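Local coordinates for protein chitinase (Paenibacillus sp. FPU-7, PDB 5GZT) that probably catalyses the random endo-hydrolysis of beta-1,4-linked N-acetylglucosamine chains in chitin and chitodextrins, at residues T302-A307 / P359-L364; D402-D407 / Y451-A456. All blocks are in the same frame, centred on the assembly; numbering follows the deposited sequence.

Contact 1 (T302-A307 / P359-L364)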
# COMPACT_ATOMS: atom_id res chain seq x y z
N THR B 302 -0.25 -2.47 3.16
CA THR B 302 0.04 -1.70 4.37
C THR B 302 -1.04 -0.72 4.69
O THR B 302 -1.18 -0.31 5.88
CB THR B 302 1.36 -0.91 4.25
OG1 THR B 302 1.26 0.05 3.20
CG2 THR B 302 2.46 -1.85 3.97
N HIS B 303 -1.79 -0.32 3.68
CA HIS B 303 -2.87 0.65 3.82
C HIS B 303 -4.10 0.16 3.08
O HIS B 303 -3.99 -0.36 1.99
CB HIS B 303 -2.53 1.97 3.20
CG HIS B 303 -1.47 2.75 3.90
ND1 HIS B 303 -0.19 2.26 4.12
CD2 HIS B 303 -1.46 4.03 4.35
CE1 HIS B 303 0.54 3.20 4.69
NE2 HIS B 303 -0.22 4.26 4.89
N LEU B 304 -5.27 0.40 3.66
CA LEU B 304 -6.56 0.02 3.08
C LEU B 304 -7.35 1.33 3.01
O LEU B 304 -7.48 2.02 4.02
CB LEU B 304 -7.12 -1.08 3.94
CG LEU B 304 -8.56 -1.58 4.13
CD1 LEU B 304 -9.53 -0.99 3.14
CD2 LEU B 304 -8.61 -3.09 4.27
N TYR B 305 -7.74 1.73 1.81
CA TYR B 305 -8.56 2.94 1.58
C TYR B 305 -10.01 2.50 1.35
O TYR B 305 -10.33 1.74 0.36
CB TYR B 305 -8.13 3.75 0.34
CG TYR B 305 -6.95 4.64 0.50
CD1 TYR B 305 -6.02 4.44 1.52
CD2 TYR B 305 -6.74 5.72 -0.36
CE1 TYR B 305 -4.96 5.29 1.68
CE2 TYR B 305 -5.67 6.57 -0.21
CZ TYR B 305 -4.81 6.36 0.83
OH TYR B 305 -3.67 7.14 1.03
N TYR B 306 -10.93 2.98 2.23
CA TYR B 306 -12.36 2.69 2.06
C TYR B 306 -12.88 3.66 1.05
O TYR B 306 -12.86 4.88 1.26
CB TYR B 306 -13.13 2.77 3.38
CG TYR B 306 -14.57 2.26 3.29
CD1 TYR B 306 -14.83 0.92 3.16
CD2 TYR B 306 -15.64 3.13 3.34
CE1 TYR B 306 -16.13 0.44 3.09
CE2 TYR B 306 -16.95 2.66 3.30
CZ TYR B 306 -17.19 1.32 3.15
OH TYR B 306 -18.47 0.84 3.13
N ALA B 307 -13.30 3.11 -0.11
CA ALA B 307 -13.69 3.90 -1.22
C ALA B 307 -15.22 3.79 -1.40
O ALA B 307 -15.73 2.83 -2.03
CB ALA B 307 -13.00 3.38 -2.44
N PRO B 359 -1.42 -6.09 12.35
CA PRO B 359 -1.47 -4.98 13.34
C PRO B 359 -0.88 -3.67 12.83
O PRO B 359 -1.27 -2.63 13.33
CB PRO B 359 -0.65 -5.52 14.55
CG PRO B 359 -0.63 -7.01 14.38
CD PRO B 359 -0.70 -7.27 12.88
N ASN B 360 0.01 -3.70 11.84
CA ASN B 360 0.50 -2.44 11.25
C ASN B 360 -0.39 -1.77 10.25
O ASN B 360 -0.05 -0.67 9.75
CB ASN B 360 1.83 -2.68 10.56
CG ASN B 360 2.94 -2.77 11.55
OD1 ASN B 360 3.43 -1.75 12.05
ND2 ASN B 360 3.30 -3.96 11.90
N LEU B 361 -1.50 -2.43 9.90
CA LEU B 361 -2.39 -1.97 8.84
C LEU B 361 -2.97 -0.66 9.21
O LEU B 361 -3.48 -0.56 10.31
CB LEU B 361 -3.53 -2.97 8.62
CG LEU B 361 -4.64 -2.47 7.66
CD1 LEU B 361 -4.07 -2.41 6.24
CD2 LEU B 361 -5.84 -3.42 7.76
N LYS B 362 -2.85 0.35 8.34
CA LYS B 362 -3.61 1.60 8.42
C LYS B 362 -4.86 1.58 7.53
O LYS B 362 -4.81 1.07 6.40
CB LYS B 362 -2.75 2.82 8.09
CG LYS B 362 -1.95 3.27 9.32
CD LYS B 362 -0.85 4.27 9.02
CE LYS B 362 0.13 4.32 10.21
NZ LYS B 362 -0.44 5.00 11.39
N VAL B 363 -5.98 2.10 8.05
CA VAL B 363 -7.19 2.19 7.28
C VAL B 363 -7.57 3.61 7.16
O VAL B 363 -7.76 4.25 8.17
CB VAL B 363 -8.36 1.40 7.92
CG1 VAL B 363 -9.59 1.49 7.02
CG2 VAL B 363 -8.01 -0.07 8.19
N LEU B 364 -7.73 4.13 5.95
CA LEU B 364 -8.15 5.49 5.75
C LEU B 364 -9.47 5.59 5.05
O LEU B 364 -9.86 4.68 4.34
CB LEU B 364 -7.14 6.28 4.96
CG LEU B 364 -5.77 6.65 5.61
CD1 LEU B 364 -4.82 5.48 5.78
CD2 LEU B 364 -5.12 7.69 4.76
O HOH W 1 0.80 0.71 7.53

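Contact 2 (D402-D407 / Y451-A456)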
# COMPACT_ATOMS: atom_id res chain seq x y z
N ASP B 402 -7.23 5.81 10.50
CA ASP B 402 -5.90 6.27 10.66
C ASP B 402 -5.58 7.44 9.82
O ASP B 402 -4.44 7.90 9.80
CB ASP B 402 -4.98 5.13 10.38
CG ASP B 402 -5.20 3.96 11.30
OD1 ASP B 402 -4.96 4.13 12.51
OD2 ASP B 402 -5.58 2.84 10.84
N GLY B 403 -6.55 8.00 9.12
CA GLY B 403 -6.25 9.17 8.30
C GLY B 403 -7.28 9.41 7.24
O GLY B 403 -8.29 8.72 7.20
N ILE B 404 -7.03 10.40 6.39
CA ILE B 404 -8.00 10.88 5.43
C ILE B 404 -7.26 11.02 4.10
O ILE B 404 -6.14 11.62 4.04
CB ILE B 404 -8.51 12.30 5.77
CG1 ILE B 404 -9.30 12.31 7.10
CG2 ILE B 404 -9.43 12.89 4.72
CD1 ILE B 404 -9.58 13.74 7.60
N ASP B 405 -7.93 10.61 3.03
CA ASP B 405 -7.46 10.81 1.66
C ASP B 405 -8.52 11.53 0.85
O ASP B 405 -9.66 11.18 0.93
CB ASP B 405 -7.03 9.41 1.04
CG ASP B 405 -6.92 9.47 -0.46
OD1 ASP B 405 -5.89 9.99 -0.91
OD2 ASP B 405 -7.88 9.09 -1.14
N LEU B 406 -8.18 12.50 0.02
CA LEU B 406 -9.19 13.11 -0.84
C LEU B 406 -8.95 12.74 -2.26
O LEU B 406 -7.81 12.89 -2.74
CB LEU B 406 -9.15 14.61 -0.80
CG LEU B 406 -9.30 15.36 0.56
CD1 LEU B 406 -9.49 16.82 0.25
CD2 LEU B 406 -10.45 14.79 1.36
N ASP B 407 -10.02 12.35 -2.96
CA ASP B 407 -10.01 12.06 -4.40
C ASP B 407 -10.98 12.96 -5.07
O ASP B 407 -12.12 12.52 -5.46
CB ASP B 407 -10.32 10.55 -4.72
CG ASP B 407 -9.37 9.59 -4.04
OD1 ASP B 407 -8.45 10.09 -3.31
OD2 ASP B 407 -9.53 8.32 -4.22
N TYR B 451 -1.72 11.08 12.29
CA TYR B 451 -2.76 10.89 11.24
C TYR B 451 -2.18 11.29 9.88
O TYR B 451 -1.56 12.36 9.75
CB TYR B 451 -4.05 11.74 11.49
CG TYR B 451 -4.63 11.51 12.89
CD1 TYR B 451 -4.96 10.22 13.30
CD2 TYR B 451 -4.78 12.57 13.82
CE1 TYR B 451 -5.44 9.98 14.58
CE2 TYR B 451 -5.25 12.34 15.15
CZ TYR B 451 -5.57 11.05 15.52
OH TYR B 451 -6.07 10.72 16.76
N GLU B 452 -2.45 10.46 8.87
CA GLU B 452 -2.02 10.71 7.49
C GLU B 452 -3.00 11.59 6.74
O GLU B 452 -4.19 11.53 6.97
CB GLU B 452 -1.87 9.38 6.73
CG GLU B 452 -0.70 8.49 7.10
CD GLU B 452 -0.42 7.38 6.04
OE1 GLU B 452 -1.35 7.05 5.28
OE2 GLU B 452 0.72 6.82 5.97
N LEU B 453 -2.50 12.41 5.86
CA LEU B 453 -3.32 13.12 4.90
C LEU B 453 -2.74 12.88 3.51
O LEU B 453 -1.52 13.05 3.29
CB LEU B 453 -3.33 14.60 5.16
CG LEU B 453 -4.24 15.40 4.26
CD1 LEU B 453 -5.72 15.10 4.51
CD2 LEU B 453 -3.97 16.86 4.45
N ALA B 454 -3.60 12.50 2.56
CA ALA B 454 -3.15 12.09 1.22
C ALA B 454 -4.20 12.45 0.22
O ALA B 454 -5.34 12.74 0.60
CB ALA B 454 -2.82 10.58 1.18
N ILE B 455 -3.81 12.51 -1.04
CA ILE B 455 -4.75 12.65 -2.11
C ILE B 455 -4.52 11.60 -3.20
O ILE B 455 -3.42 11.04 -3.29
CB ILE B 455 -4.71 14.04 -2.78
CG1 ILE B 455 -3.40 14.29 -3.54
CG2 ILE B 455 -4.97 15.09 -1.70
CD1 ILE B 455 -3.41 15.56 -4.36
N ALA B 456 -5.55 11.39 -4.00
CA ALA B 456 -5.41 10.80 -5.36
C ALA B 456 -5.41 11.89 -6.39
O ALA B 456 -6.27 12.78 -6.39
CB ALA B 456 -6.51 9.78 -5.66

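Contact 1 (T302-A307 / P359-L364)
H303–Y305 pair in parallel with K362–L364, joining two adjacent strands, 303-312 and 362-368, in the wall of the first family 18 catalytic barrel. H303 lies opposite K362, L304 opposite V363 and Y305 opposite L364, and the strand axes run 19° apart. Backbone bonds alternate along the ladder: K362 N gives to T302 O, L304 N to K362 O at 2.9 Å, L364 N to L304 O, and Y306 N to L364 O, the last nearly straight at 173°. One water donates to both T302 O and N360 O and so bridges the two segments just before the ladder begins. The barrel is of the TIM type, with helices such as 344-352 crossing between strands on its outside, and the side chains divide accordingly. H303, Y305, K362 and L364 point into the barrel. L364 has CG anti to its carbonyl carbon (chi1 -70°), which stands its two methyls between the aromatic residues opposite: CD1 lies 3.9 Å from H303 CD2, and CD2 the same distance from Y305 CE1. K362 runs alongside H303, its CB 4.1 Å from H303 CD2 over one face of the imidazole, near the rim; its ammonium continues away to P217 O. T302 OG1 and H303 ND1 share a hydrogen bond of 2.8 Å in the ring plane. Y305 reaches further inward, its hydroxyl bonded to Y478. On the helix side, L304 CG packs 4.3 Å from V363 CG1, while L361 reaches back with CD1 4.0 Å from L304 CB and also against T302 O. L351 of helix 344-352 covers L304 and Y306 there, and the Y306 hydroxyl bonds to D344.

Contact 2 (D402-D407 / Y451-A456)
The family 18 signature strand, D402–D407 with its sequence DGIDLD, pairs in parallel with Y451–A456, the next strand of the barrel. I404 N bonds to E452 O, A454 N to I404 O, and L406 N to A454 O at 2.9 Å. A456 N goes to L406 O at 3.0 Å and adds a weak bond to D407 OD1. A side chain on G403 would run into E452 O, and its backbone angles would by themselves jam a CB against the carbonyl O of D402, so glycine is called for. In such TIM barrels the acidic residues of the signature rise toward the catalytic end of the strand, consistent with D405 and D407 here. D405 has CG anti to its own N (chi1 163°), which turns OD1 toward the neighbouring strand, 3.1 Å from I455 C. D405 OD2 lies 2.5 Å from D407 OD1, and S366 OG hydrogen-bonds to the same D405 OD2; Y282 holds D407 OD2. With an alanine at D405, the S366 hydroxyl would probably lose its carboxylate partner and the D407 carboxylate would be freer to turn. On the helix-facing side, I404 CB meets L453 CD1 at 4.1 Å and L406 CB meets I455 CG2 at 4.3 Å, beneath helices 382-398 and 425-447.

How the contacts relate
Contacts 1 and 2 follow one another along the chain and cover four consecutive strands of one barrel, their centres 11 Å apart. Strands 362-368 and 403-407 close the seam between them: V363 O lies 2.9 Å from D402 N, probably hydrogen-bonded, and V363 N donates to D402 OD2. Across the interior, H303 NE2 probably hydrogen-bonds to E452 OE2 at 2.9 Å; with T302 at the other ring nitrogen, this would fix the imidazole's rotation. Y305 CE2 packs 3.2 Å from D405 CG, placing the tyrosine of contact 1 against the acidic signature of contact 2, where the family's catalytic site is expected.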